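Local atomic coordinates of nudix Hydrolase, RenU (PDB entry 6UUF), a protein that probably hydrolyses nucleoside diphosphate-linked substrates such as NADH, as a magnesium-dependent member of the Nudix family. Residues E134-V137 against A138-P141; W150-L153 against R154-A158. The protein carries 3 engineered substitutions. All coordinates share one frame; numbering follows the deposited sequence.

Contact 1 of 2, residues E134-V137 against A138-P141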
loop_
_atom_site.group_PDB
_atom_site.type_symbol
_atom_site.label_atom_id
_atom_site.label_comp_id
_atom_site.label_asym_id
_atom_site.label_seq_id
_atom_site.Cartn_x
_atom_site.Cartn_y
_atom_site.Cartn_z
ATOM N N GLU A 134 9.948 10.655 1.187
ATOM C CA GLU A 134 8.703 10.952 1.870
ATOM C C GLU A 134 8.164 12.357 1.660
ATOM O O GLU A 134 6.980 12.534 1.430
ATOM C CB GLU A 134 8.881 10.770 3.375
ATOM C CG GLU A 134 8.780 9.362 3.878
ATOM C CD GLU A 134 8.589 9.318 5.398
ATOM O OE1 GLU A 134 9.519 9.798 6.112
ATOM O OE2 GLU A 134 7.506 8.835 5.861
ATOM N N ASP A 135 9.039 13.352 1.740
ATOM C CA ASP A 135 8.671 14.769 1.483
ATOM C C ASP A 135 8.245 15.049 0.051
ATOM O O ASP A 135 7.625 16.095 -0.222
ATOM C CB ASP A 135 9.856 15.712 1.804
ATOM C CG ASP A 135 10.138 15.826 3.305
ATOM O OD1 ASP A 135 9.194 15.948 4.116
ATOM O OD2 ASP A 135 11.327 15.816 3.685
ATOM N N GLN A 136 8.626 14.166 -0.879
ATOM C CA GLN A 136 8.296 14.353 -2.300
ATOM C C GLN A 136 7.146 13.497 -2.812
ATOM O O GLN A 136 6.705 13.693 -3.952
ATOM C CB GLN A 136 9.544 14.142 -3.144
ATOM C CG GLN A 136 10.616 15.156 -2.760
ATOM C CD GLN A 136 11.623 15.363 -3.837
ATOM O OE1 GLN A 136 11.780 16.498 -4.301
ATOM N NE2 GLN A 136 12.296 14.266 -4.284
ATOM N N VAL A 137 6.612 12.600 -1.969
ATOM C CA VAL A 137 5.488 11.744 -2.376
ATOM C C VAL A 137 4.299 12.559 -2.900
ATOM O O VAL A 137 3.770 12.248 -3.963
ATOM C CB VAL A 137 5.053 10.788 -1.221
ATOM C CG1 VAL A 137 3.672 10.172 -1.477
ATOM C CG2 VAL A 137 6.114 9.701 -1.045
ATOM N N ALA A 138 3.895 13.599 -2.169
ATOM C CA ALA A 138 2.727 14.431 -2.527
ATOM C C ALA A 138 2.905 15.285 -3.770
ATOM O O ALA A 138 1.943 15.880 -4.255
ATOM C CB ALA A 138 2.379 15.339 -1.368
ATOM N N ASP A 139 4.135 15.392 -4.269
ATOM C CA ASP A 139 4.373 16.041 -5.569
ATOM C C ASP A 139 3.849 15.233 -6.724
ATOM O O ASP A 139 3.545 15.798 -7.760
ATOM C CB ASP A 139 5.857 16.285 -5.823
ATOM C CG ASP A 139 6.537 17.159 -4.741
ATOM O OD1 ASP A 139 5.878 17.983 -4.053
ATOM O OD2 ASP A 139 7.759 16.983 -4.585
ATOM N N LEU A 140 3.715 13.917 -6.556
ATOM C CA LEU A 140 3.308 13.033 -7.645
ATOM C C LEU A 140 1.805 13.009 -7.835
ATOM O O LEU A 140 1.075 13.317 -6.912
ATOM C CB LEU A 140 3.802 11.610 -7.373
ATOM C CG LEU A 140 5.328 11.494 -7.292
ATOM C CD1 LEU A 140 5.670 10.120 -6.763
ATOM C CD2 LEU A 140 5.982 11.684 -8.642
ATOM N N PRO A 141 1.348 12.623 -9.043
ATOM C CA PRO A 141 -0.072 12.363 -9.284
ATOM C C PRO A 141 -0.476 11.082 -8.584
ATOM O O PRO A 141 -0.128 9.992 -9.029
ATOM C CB PRO A 141 -0.159 12.231 -10.824
ATOM C CG PRO A 141 1.206 11.791 -11.251
ATOM C CD PRO A 141 2.184 12.296 -10.234
HETATM O O HOH W 1 4.778 14.084 0.707
HETATM O O HOH W 2 9.948 18.464 -3.541
#
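Gln-136 and Asp-139 meet in a local backbone turn on the surface of the Nudix fold, in the loop that leads from strand 126-133 to helix 144-158. Two overlapping turns closed by i to i+3 hydrogen bonds span residues 136-140. Asp-139 N donates to Gln-136 O at 3.1 Å, and Leu-140 N reaches Val-137 O with a straighter bond, 160° at the hydrogen. Ahead of these, a water bridges Glu-134 and Ala-138, four residues apart, donating to Glu-134 O and accepting from Ala-138 N.

The outer side is polar. Asp-139 folds back along the turn, its CG beside its own backbone N (chi1 -58°), which sets OD2 3.7 Å from CB of Gln-136. The amide of Gln-136 and the carboxylate stand nearly upright to each other, 78° apart, and a second water joins them by donating to Gln-136 OE1 and to Asp-139 OD2.

The inner side is apolar. Val-137 is buried against Val-39 and Leu-41 of strand 37-44 and against Phe-146 and Trp-150 of helix 144-158, while Leu-140 lies on Val-132 and Trp-54. The loop is thus fastened to both sheet and helix through the side chains of Val-137 and Leu-140. Between these two residues, CB of Leu-140 rests 3.5 Å from Val-137 O, the same oxygen that accepts the hydrogen bond from Leu-140 N.

Contact 2 of 2, residues W150-L153 against R154-A158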
loop_
_atom_site.group_PDB
_atom_site.type_symbol
_atom_site.label_atom_id
_atom_site.label_comp_id
_atom_site.label_asym_id
_atom_site.label_seq_id
_atom_site.Cartn_x
_atom_site.Cartn_y
_atom_site.Cartn_z
ATOM N N TRP A 150 -2.702 10.273 2.576
ATOM C CA TRP A 150 -1.270 10.446 2.698
ATOM C C TRP A 150 -0.859 11.276 3.904
ATOM O O TRP A 150 0.050 10.879 4.639
ATOM C CB TRP A 150 -0.675 10.988 1.382
ATOM C CG TRP A 150 0.817 11.226 1.449
ATOM C CD1 TRP A 150 1.480 12.417 1.243
ATOM C CD2 TRP A 150 1.800 10.275 1.824
ATOM N NE1 TRP A 150 2.816 12.243 1.424
ATOM C CE2 TRP A 150 3.050 10.931 1.770
ATOM C CE3 TRP A 150 1.754 8.911 2.157
ATOM C CZ2 TRP A 150 4.252 10.279 2.065
ATOM C CZ3 TRP A 150 2.958 8.256 2.456
ATOM C CH2 TRP A 150 4.191 8.948 2.403
ATOM N N GLN A 151 -1.508 12.419 4.139
ATOM C CA GLN A 151 -1.050 13.284 5.246
ATOM C C GLN A 151 -1.180 12.555 6.559
ATOM O O GLN A 151 -0.281 12.609 7.403
ATOM C CB GLN A 151 -1.804 14.623 5.281
ATOM C CG GLN A 151 -1.631 15.473 6.559
ATOM C CD GLN A 151 -0.186 15.830 6.975
ATOM O OE1 GLN A 151 0.750 15.848 6.163
ATOM N NE2 GLN A 151 -0.015 16.137 8.273
ATOM N N ARG A 152 -2.309 11.856 6.725
ATOM C CA ARG A 152 -2.533 11.062 7.912
ATOM C C ARG A 152 -1.452 9.971 8.077
ATOM O O ARG A 152 -0.858 9.867 9.154
ATOM C CB ARG A 152 -3.937 10.489 7.903
ATOM C CG ARG A 152 -4.384 9.920 9.249
ATOM C CD ARG A 152 -4.638 10.994 10.335
ATOM N NE ARG A 152 -4.843 10.347 11.650
ATOM C CZ ARG A 152 -4.017 10.375 12.703
ATOM N NH1 ARG A 152 -2.873 11.074 12.707
ATOM N NH2 ARG A 152 -4.358 9.698 13.797
ATOM N N LEU A 153 -1.139 9.227 7.007
ATOM C CA LEU A 153 -0.022 8.266 7.058
ATOM C C LEU A 153 1.293 8.890 7.450
ATOM O O LEU A 153 2.076 8.267 8.154
ATOM C CB LEU A 153 0.175 7.547 5.714
ATOM C CG LEU A 153 -0.938 6.568 5.450
ATOM C CD1 LEU A 153 -1.009 6.166 4.000
ATOM C CD2 LEU A 153 -0.767 5.348 6.340
ATOM N N ARG A 154 1.575 10.102 6.969
ATOM C CA ARG A 154 2.801 10.789 7.387
ATOM C C ARG A 154 2.856 11.052 8.883
ATOM O O ARG A 154 3.913 10.893 9.515
ATOM C CB ARG A 154 2.910 12.106 6.657
ATOM C CG ARG A 154 3.293 11.920 5.223
ATOM C CD ARG A 154 4.757 12.210 5.076
ATOM N NE ARG A 154 4.948 13.592 4.711
ATOM C CZ ARG A 154 6.122 14.203 4.666
ATOM N NH1 ARG A 154 7.256 13.592 5.042
ATOM N NH2 ARG A 154 6.141 15.454 4.255
ATOM N N GLU A 155 1.718 11.483 9.441
ATOM C CA GLU A 155 1.640 11.748 10.889
ATOM C C GLU A 155 1.940 10.444 11.656
ATOM O O GLU A 155 2.715 10.404 12.602
ATOM C CB GLU A 155 0.271 12.320 11.265
ATOM C CG GLU A 155 0.035 13.707 10.693
ATOM C CD GLU A 155 -1.393 14.247 10.783
ATOM O OE1 GLU A 155 -2.331 13.547 11.234
ATOM O OE2 GLU A 155 -1.582 15.418 10.372
ATOM N N VAL A 156 1.346 9.368 11.198
ATOM C CA VAL A 156 1.646 8.067 11.753
ATOM C C VAL A 156 3.088 7.649 11.523
ATOM O O VAL A 156 3.743 7.203 12.436
ATOM C CB VAL A 156 0.716 6.985 11.192
ATOM C CG1 VAL A 156 1.117 5.605 11.688
ATOM C CG2 VAL A 156 -0.725 7.299 11.593
ATOM N N THR A 157 3.611 7.782 10.328
ATOM C CA THR A 157 4.995 7.315 10.131
ATOM C C THR A 157 5.964 8.077 11.042
ATOM O O THR A 157 6.937 7.502 11.529
ATOM C CB THR A 157 5.446 7.412 8.656
ATOM O OG1 THR A 157 5.194 8.724 8.192
ATOM C CG2 THR A 157 4.674 6.424 7.773
ATOM N N ALA A 158 5.676 9.359 11.298
ATOM C CA ALA A 158 6.577 10.201 12.082
ATOM C C ALA A 158 6.611 9.776 13.530
ATOM O O ALA A 158 7.564 10.107 14.228
ATOM C CB ALA A 158 6.220 11.686 11.972
#
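Arg-154 lays its CG over one face of the Trp-150 indole, one turn along helix 144-158, the C-terminal helix that packs on the central sheet of the Nudix fold. The i to i+4 backbone bonds are regular, as from Arg-154 N to Trp-150 O at 2.9 Å.

From CB, which sits 3.3 Å from Gln-151 O, the Arg-154 chain turns over the indole. CG lies 3.9 Å from the centroid of the six-membered ring of Trp-150 and 24° off its normal, a CH-pi contact displaced toward the rim. CD passes beyond the rim, 3.6 Å from CZ2 of Trp-150, and NE passes obliquely by NE1. Bends at chi2 and chi3 bring the guanidinium almost parallel to the indole, with the planes 5° apart, and its NH2 ends in a salt bridge to Asp-135.

On the outer side, Glu-155 is shared by two residues of the preceding turn. Its OE2 accepts from Gln-151 NE2 at 2.7 Å, on the anti side and out of the carboxylate plane. The other oxygen, OE1, uses its anti lone pair for a salt bridge with NH1 of Arg-152, and both partner chains bend at chi2 to reach the carboxylate. With an alanine here, the Arg-152 guanidinium would probably lose its charge mate and the Gln-151 amide would be set free to turn.

Leu-153, Val-156 and Thr-157 face the sheet, touching strands 87-98, 104-113 and 23-31 between them. Beside Arg-152, CG2 of Val-156 lies over one face of the guanidinium and 3.5 Å from the backbone oxygen Arg-152 O.

Contact 1 comes first along the chain and closes before contact 2 opens, with their centres about 13 Å apart. The loop of residues 134-141 follows strand 126-133 and feeds into helix 144-158, whose later turns form contact 2, so the chain folds back and the helix lies against its own approach. The joint between the two is the Asp-135 OD1 to Arg-154 NH2 salt bridge at 3.1 Å, beside which CG1 of Val-137 packs 3.4 Å from CE2 of Trp-150. A weak, probable hydrogen bond between Glu-134 OE2 and Thr-157 OG1 adds to this, holding the last helix against the loop that leads into it, both packed on the same mixed sheet.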